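Local coordinates for protein HTH-type transcriptional regulator LysG (Mycobacterium tuberculosis, PDB 3ISP) that binds DNA as a LysR-type transcriptional regulator, probably activating expression of the exporter LysE and repressing its own gene, at residues H31-P34 against S35-S38; A100-A103 against D104-A107; R197-G200 against L201-M204. All blocks are in the same frame, centred on the assembly; numbering follows the deposited sequence.

Contact 1 of 3, residues H31-P34 against S35-S38; sequences HVTP and SAVS
Val32 lays its branched side chain over the methyl of Ala36, with Val32 CB 3.8 Å from Ala36 CB. Val32 CG1 lies 4.0 Å from Ala36 CB, and the second methyl, Val32 CG2, is 4.0 Å from Val37 CG2, the two valines crossing at about a right angle. A beta-branched residue suits this place because its two methyls can reach two successive residues of the first helical turn, and the small Ala36 lets the loop come close. Thr33 is the N-cap. Its OG1 sits between its own backbone N and carbonyl carbon (chi1 65°), which turns the hydroxyl to the helix start, where it accepts a weak bond from Ala36 N at 3.3 Å. This is the classic use of threonine at a cap: the side chain helps satisfy an amide of the first turn, which also makes a weak bond to Thr33 O. Thr33 O then begins the helical pattern, receiving Val37 N at 3.1 Å. Pro34 follows in the first turn, where its missing N-H is not needed. Pro34 O is gripped twice by one residue: Ser38 N reaches it at 2.7 Å nearly along the C=O axis, while Ser38 OG gives a second bond of 3.2 Å from above the carbonyl plane. A serine hydroxyl can fold back like this onto its own helix, here lying beside its backbone N. The stretch leads into helix 34-48, the second, recognition helix of the predicted helix-turn-helix, which in this family probably enters the DNA major groove. Val37 is buried against Phe23 and Ala27 of helix 23-27, Ser38 also touches Phe23, and Pro34 rests on Asp24, so one face of the new helix packs on the preceding one.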
loop_
_atom_site.group_PDB
_atom_site.type_symbol
_atom_site.label_atom_id
_atom_site.label_comp_id
_atom_site.label_asym_id
_atom_site.label_seq_id
_atom_site.Cartn_x
_atom_site.Cartn_y
_atom_site.Cartn_z
ATOM N N HIS A 31 -0.614 34.821 8.770
ATOM C CA HIS A 31 -0.894 36.198 8.390
ATOM C C HIS A 31 -0.272 36.508 7.031
ATOM O O HIS A 31 0.747 37.193 6.953
ATOM C CB HIS A 31 -0.349 37.158 9.457
ATOM C CG HIS A 31 -1.068 38.470 9.525
ATOM N ND1 HIS A 31 -0.500 39.655 9.108
ATOM C CD2 HIS A 31 -2.309 38.785 9.971
ATOM C CE1 HIS A 31 -1.360 40.642 9.286
ATOM N NE2 HIS A 31 -2.465 40.142 9.811
ATOM N N VAL A 32 -0.885 35.990 5.968
ATOM C CA VAL A 32 -0.430 36.241 4.599
ATOM C C VAL A 32 -1.453 35.753 3.586
ATOM O O VAL A 32 -2.281 34.894 3.889
ATOM C CB VAL A 32 0.915 35.543 4.289
ATOM C CG1 VAL A 32 2.095 36.466 4.566
ATOM C CG2 VAL A 32 1.035 34.238 5.069
ATOM N N THR A 33 -1.380 36.292 2.373
ATOM C CA THR A 33 -2.295 35.897 1.304
ATOM C C THR A 33 -1.914 34.551 0.673
ATOM O O THR A 33 -0.729 34.225 0.542
ATOM C CB THR A 33 -2.377 36.973 0.189
ATOM O OG1 THR A 33 -1.109 37.085 -0.469
ATOM C CG2 THR A 33 -2.764 38.326 0.768
ATOM N N PRO A 34 -2.928 33.762 0.285
ATOM C CA PRO A 34 -2.687 32.553 -0.496
ATOM C C PRO A 34 -1.493 32.757 -1.410
ATOM O O PRO A 34 -0.525 31.999 -1.337
ATOM C CB PRO A 34 -3.970 32.428 -1.311
ATOM C CG PRO A 34 -5.024 32.931 -0.373
ATOM C CD PRO A 34 -4.368 33.976 0.520
ATOM N N SER A 35 -1.562 33.791 -2.244
ATOM C CA SER A 35 -0.473 34.150 -3.150
ATOM C C SER A 35 0.917 34.094 -2.481
ATOM O O SER A 35 1.856 33.492 -3.024
ATOM C CB SER A 35 -0.732 35.540 -3.745
ATOM O OG SER A 35 0.269 35.895 -4.684
ATOM N N ALA A 36 1.041 34.716 -1.306
ATOM C CA ALA A 36 2.305 34.753 -0.570
ATOM C C ALA A 36 2.756 33.345 -0.238
ATOM O O ALA A 36 3.875 32.947 -0.557
ATOM C CB ALA A 36 2.163 35.572 0.700
ATOM N N VAL A 37 1.870 32.600 0.408
ATOM C CA VAL A 37 2.118 31.198 0.716
ATOM C C VAL A 37 2.513 30.444 -0.552
ATOM O O VAL A 37 3.441 29.636 -0.544
ATOM C CB VAL A 37 0.874 30.538 1.363
ATOM C CG1 VAL A 37 0.992 29.030 1.339
ATOM C CG2 VAL A 37 0.691 31.036 2.781
ATOM N N SER A 38 1.814 30.734 -1.646
ATOM C CA SER A 38 2.089 30.084 -2.919
ATOM C C SER A 38 3.476 30.429 -3.450
ATOM O O SER A 38 4.223 29.540 -3.854
ATOM C CB SER A 38 1.021 30.438 -3.950
ATOM O OG SER A 38 -0.220 29.842 -3.619
#

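Contact 2 of 3, residues A100-A103 against D104-A107; sequences AVNA and DSMA
From the end of strand 95-101 the backbone turns almost at once into helix 103-107, Asn102 O accepting from both Ser105 N at 2.9 Å and Met106 N at 3.2 Å. Ala107 N continues the pattern, bonding to Ala103 O at 3.2 Å. Asn102 is the N-cap, and its side chain bends back over the first turn, a chi1 of 66° directing the amide toward Ser105. There it meets the serine hydroxyl, the weak bond from Asn102 ND2 to Ser105 OG measuring 2.6 Å. Asparagine is short enough to fold over a helix start, and serine supplies a compact polar partner three residues on. Val101 works on the apolar side: its CG1 lies 3.9 Å from Ser105 CB and 4.0 Å from Met106 CB. Val101 and the flexible Met106 both pack on Val124 of strand 120-126, so this junction belongs to a beta-alpha-beta unit, and Met106 also touches Glu225 of the second subunit. Ala103 touches Ile126 and Trp195, while the carboxylate of Asp104 is hydrogen-bonded through OD2 to Tyr165. The chemistry thus combines two kinds of packing on the sheet: the Asn102-Ser105 pair ties its two side chains together over the first turn while also packing on strands 143-146 and 255-271, and the hydrocarbon of Val101 and Met106 faces strand 120-126. Beside the Tyr165 bond, the positive end of this short helix may help a little to stabilise the negative charge of Asp104.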
loop_
_atom_site.group_PDB
_atom_site.type_symbol
_atom_site.label_atom_id
_atom_site.label_comp_id
_atom_site.label_asym_id
_atom_site.label_seq_id
_atom_site.Cartn_x
_atom_site.Cartn_y
_atom_site.Cartn_z
ATOM N N ALA A 100 7.927 9.336 19.700
ATOM C CA ALA A 100 7.365 8.032 19.408
ATOM C C ALA A 100 7.833 6.990 20.444
ATOM O O ALA A 100 8.959 7.063 20.937
ATOM C CB ALA A 100 7.754 7.617 17.999
ATOM N N VAL A 101 6.965 6.034 20.778
ATOM C CA VAL A 101 7.313 4.947 21.701
ATOM C C VAL A 101 6.603 3.634 21.351
ATOM O O VAL A 101 5.381 3.598 21.295
ATOM C CB VAL A 101 6.928 5.300 23.149
ATOM C CG1 VAL A 101 7.310 4.181 24.085
ATOM C CG2 VAL A 101 7.597 6.587 23.582
ATOM N N ASN A 102 7.362 2.560 21.127
ATOM C CA ASN A 102 6.776 1.243 20.883
ATOM C C ASN A 102 5.941 0.761 22.066
ATOM O O ASN A 102 6.311 0.974 23.225
ATOM C CB ASN A 102 7.836 0.202 20.522
ATOM C CG ASN A 102 8.795 -0.087 21.669
ATOM O OD1 ASN A 102 9.142 -1.235 21.934
ATOM N ND2 ASN A 102 9.232 0.957 22.348
ATOM N N ALA A 103 4.820 0.105 21.759
ATOM C CA ALA A 103 3.817 -0.294 22.752
ATOM C C ALA A 103 4.406 -0.985 23.972
ATOM O O ALA A 103 4.069 -0.660 25.099
ATOM C CB ALA A 103 2.766 -1.192 22.102
ATOM N N ASP A 104 5.276 -1.955 23.724
ATOM C CA ASP A 104 5.926 -2.721 24.782
ATOM C C ASP A 104 6.790 -1.877 25.729
ATOM O O ASP A 104 6.913 -2.202 26.911
ATOM C CB ASP A 104 6.740 -3.866 24.178
ATOM C CG ASP A 104 5.862 -5.000 23.687
ATOM O OD1 ASP A 104 4.695 -5.084 24.146
ATOM O OD2 ASP A 104 6.342 -5.803 22.848
ATOM N N SER A 105 7.375 -0.795 25.232
ATOM C CA SER A 105 8.143 0.077 26.119
ATOM C C SER A 105 7.254 0.946 26.985
ATOM O O SER A 105 7.583 1.213 28.140
ATOM C CB SER A 105 9.135 0.944 25.347
ATOM O OG SER A 105 10.118 0.150 24.699
ATOM N N MET A 106 6.134 1.399 26.431
ATOM C CA MET A 106 5.254 2.286 27.180
ATOM C C MET A 106 4.617 1.550 28.354
ATOM O O MET A 106 4.379 2.131 29.405
ATOM C CB MET A 106 4.181 2.916 26.277
ATOM C CG MET A 106 3.120 3.728 27.032
ATOM S SD MET A 106 3.746 5.170 27.932
ATOM C CE MET A 106 4.281 6.146 26.579
ATOM N N ALA A 107 4.352 0.266 28.181
ATOM C CA ALA A 107 3.692 -0.491 29.230
ATOM C C ALA A 107 4.663 -0.908 30.328
ATOM O O ALA A 107 4.253 -1.238 31.442
ATOM C CB ALA A 107 2.993 -1.705 28.655
#

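Contact 3 of 3, residues R197-G200 against L201-M204; sequences RDDG and LQDM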
loop_
_atom_site.group_PDB
_atom_site.type_symbol
_atom_site.label_atom_id
_atom_site.label_comp_id
_atom_site.label_asym_id
_atom_site.label_seq_id
_atom_site.Cartn_x
_atom_site.Cartn_y
_atom_site.Cartn_z
ATOM N N ARG A 197 -0.235 -8.742 11.720
ATOM C CA ARG A 197 0.545 -9.503 10.738
ATOM C C ARG A 197 2.032 -9.155 10.770
ATOM O O ARG A 197 2.885 -10.028 10.603
ATOM C CB ARG A 197 -0.012 -9.328 9.320
ATOM C CG ARG A 197 -1.525 -9.176 9.250
ATOM C CD ARG A 197 -2.229 -10.112 10.200
ATOM N NE ARG A 197 -3.656 -9.823 10.243
ATOM C CZ ARG A 197 -4.556 -10.417 9.466
ATOM N NH1 ARG A 197 -4.169 -11.335 8.587
ATOM N NH2 ARG A 197 -5.842 -10.097 9.570
ATOM N N ASP A 198 2.340 -7.881 10.998
ATOM C CA ASP A 198 3.730 -7.426 11.018
ATOM C C ASP A 198 4.478 -7.862 12.291
ATOM O O ASP A 198 5.713 -7.779 12.365
ATOM C CB ASP A 198 3.807 -5.901 10.825
ATOM C CG ASP A 198 2.987 -5.415 9.629
ATOM O OD1 ASP A 198 2.693 -6.237 8.720
ATOM O OD2 ASP A 198 2.629 -4.210 9.605
ATOM N N ASP A 199 3.733 -8.323 13.292
ATOM C CA ASP A 199 4.347 -8.844 14.509
ATOM C C ASP A 199 5.112 -10.118 14.207
ATOM O O ASP A 199 4.529 -11.125 13.810
ATOM C CB ASP A 199 3.303 -9.120 15.580
ATOM C CG ASP A 199 3.928 -9.482 16.902
ATOM O OD1 ASP A 199 5.173 -9.354 17.006
ATOM O OD2 ASP A 199 3.181 -9.894 17.830
ATOM N N GLY A 200 6.426 -10.072 14.388
ATOM C CA GLY A 200 7.258 -11.207 14.057
ATOM C C GLY A 200 7.773 -11.891 15.304
ATOM O O GLY A 200 8.445 -12.922 15.224
ATOM N N LEU A 201 7.456 -11.309 16.457
ATOM C CA LEU A 201 7.945 -11.813 17.735
ATOM C C LEU A 201 7.770 -13.321 17.916
ATOM O O LEU A 201 8.725 -14.021 18.213
ATOM C CB LEU A 201 7.306 -11.042 18.889
ATOM C CG LEU A 201 8.230 -10.024 19.557
ATOM C CD1 LEU A 201 9.430 -9.753 18.672
ATOM C CD2 LEU A 201 7.491 -8.738 19.866
ATOM N N GLN A 202 6.557 -13.821 17.725
ATOM C CA GLN A 202 6.280 -15.240 17.900
ATOM C C GLN A 202 7.036 -16.068 16.850
ATOM O O GLN A 202 7.435 -17.212 17.091
ATOM C CB GLN A 202 4.766 -15.499 17.794
ATOM C CG GLN A 202 3.953 -15.209 19.061
ATOM C CD GLN A 202 3.754 -13.718 19.359
ATOM O OE1 GLN A 202 3.878 -12.857 18.482
ATOM N NE2 GLN A 202 3.435 -13.415 20.607
ATOM N N ASP A 203 7.224 -15.481 15.676
ATOM C CA ASP A 203 7.847 -16.190 14.572
ATOM C C ASP A 203 9.340 -16.402 14.817
ATOM O O ASP A 203 9.917 -17.382 14.348
ATOM C CB ASP A 203 7.635 -15.426 13.263
ATOM C CG ASP A 203 6.267 -15.663 12.660
ATOM O OD1 ASP A 203 5.466 -16.399 13.280
ATOM O OD2 ASP A 203 6.000 -15.121 11.557
ATOM N N MET A 204 9.967 -15.483 15.544
ATOM C CA MET A 204 11.398 -15.581 15.793
ATOM C C MET A 204 11.672 -16.718 16.758
ATOM O O MET A 204 12.632 -17.480 16.581
ATOM C CB MET A 204 11.963 -14.268 16.316
ATOM C CG MET A 204 11.983 -13.173 15.278
ATOM S SD MET A 204 12.588 -11.651 16.004
ATOM C CE MET A 204 11.598 -10.444 15.107
#
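Asp199 forms an Asx turn whose capping bond opens helix 201-210, in the substrate-binding domain of this LysR-family protein. Its carboxylate carries the tight part of the contact. With CG anti to the backbone N (chi1 -172°), the group reaches forward along the chain, and OD1 accepts from Leu201 N at 3.1 Å, the N-H meeting it from above the carboxylate plane, 49° out of it. Aspartate suits the place as a short side-chain acceptor that can reach an amide at the helix start, where its negative charge is probably welcome. The same Asp199 OD1 lies 3.3 Å from Leu201 CB, the aspartate and leucine side chains crossing at about a right angle, and Leu201 goes on to pack against Met239 of strand 238-241. The other oxygen, Asp199 OD2, is held by the backbone N of Trp195, so both ends of the carboxylate are tied down. Gln202 is buried beside it and touches Trp237 and Met239.

The far side is looser and open to solvent. Here Asp203 and Met204 are exposed, and Asp203 turns its carboxylate to a salt bridge with Arg216; Arg197, in the loop before, makes another with Asp123 of the second subunit. Met204 CG comes within 3.5 Å of Gly200 O. That oxygen also takes the helical bond from Met204 N, 3.0 Å long and with a C=O...N angle of 170°.

How the contacts relate
All three contacts are places where a helix begins, but they serve different parts of the protein. Contact 1 lies in the DNA-binding helix-turn-helix region, while contacts 2 and 3 share the substrate-binding domain. Contact 1 is remote from both: its centre is about 40 Å from that of contact 2 and about 48 Å from that of contact 3, which is on the opposite side of the chain's centre. Contacts 2 and 3 are neighbours, with centres about 17 Å apart and nearest atoms about 4 Å apart, though they do not touch. Trp195 connects them, since its side chain meets Ala103 and its backbone N binds Asp199.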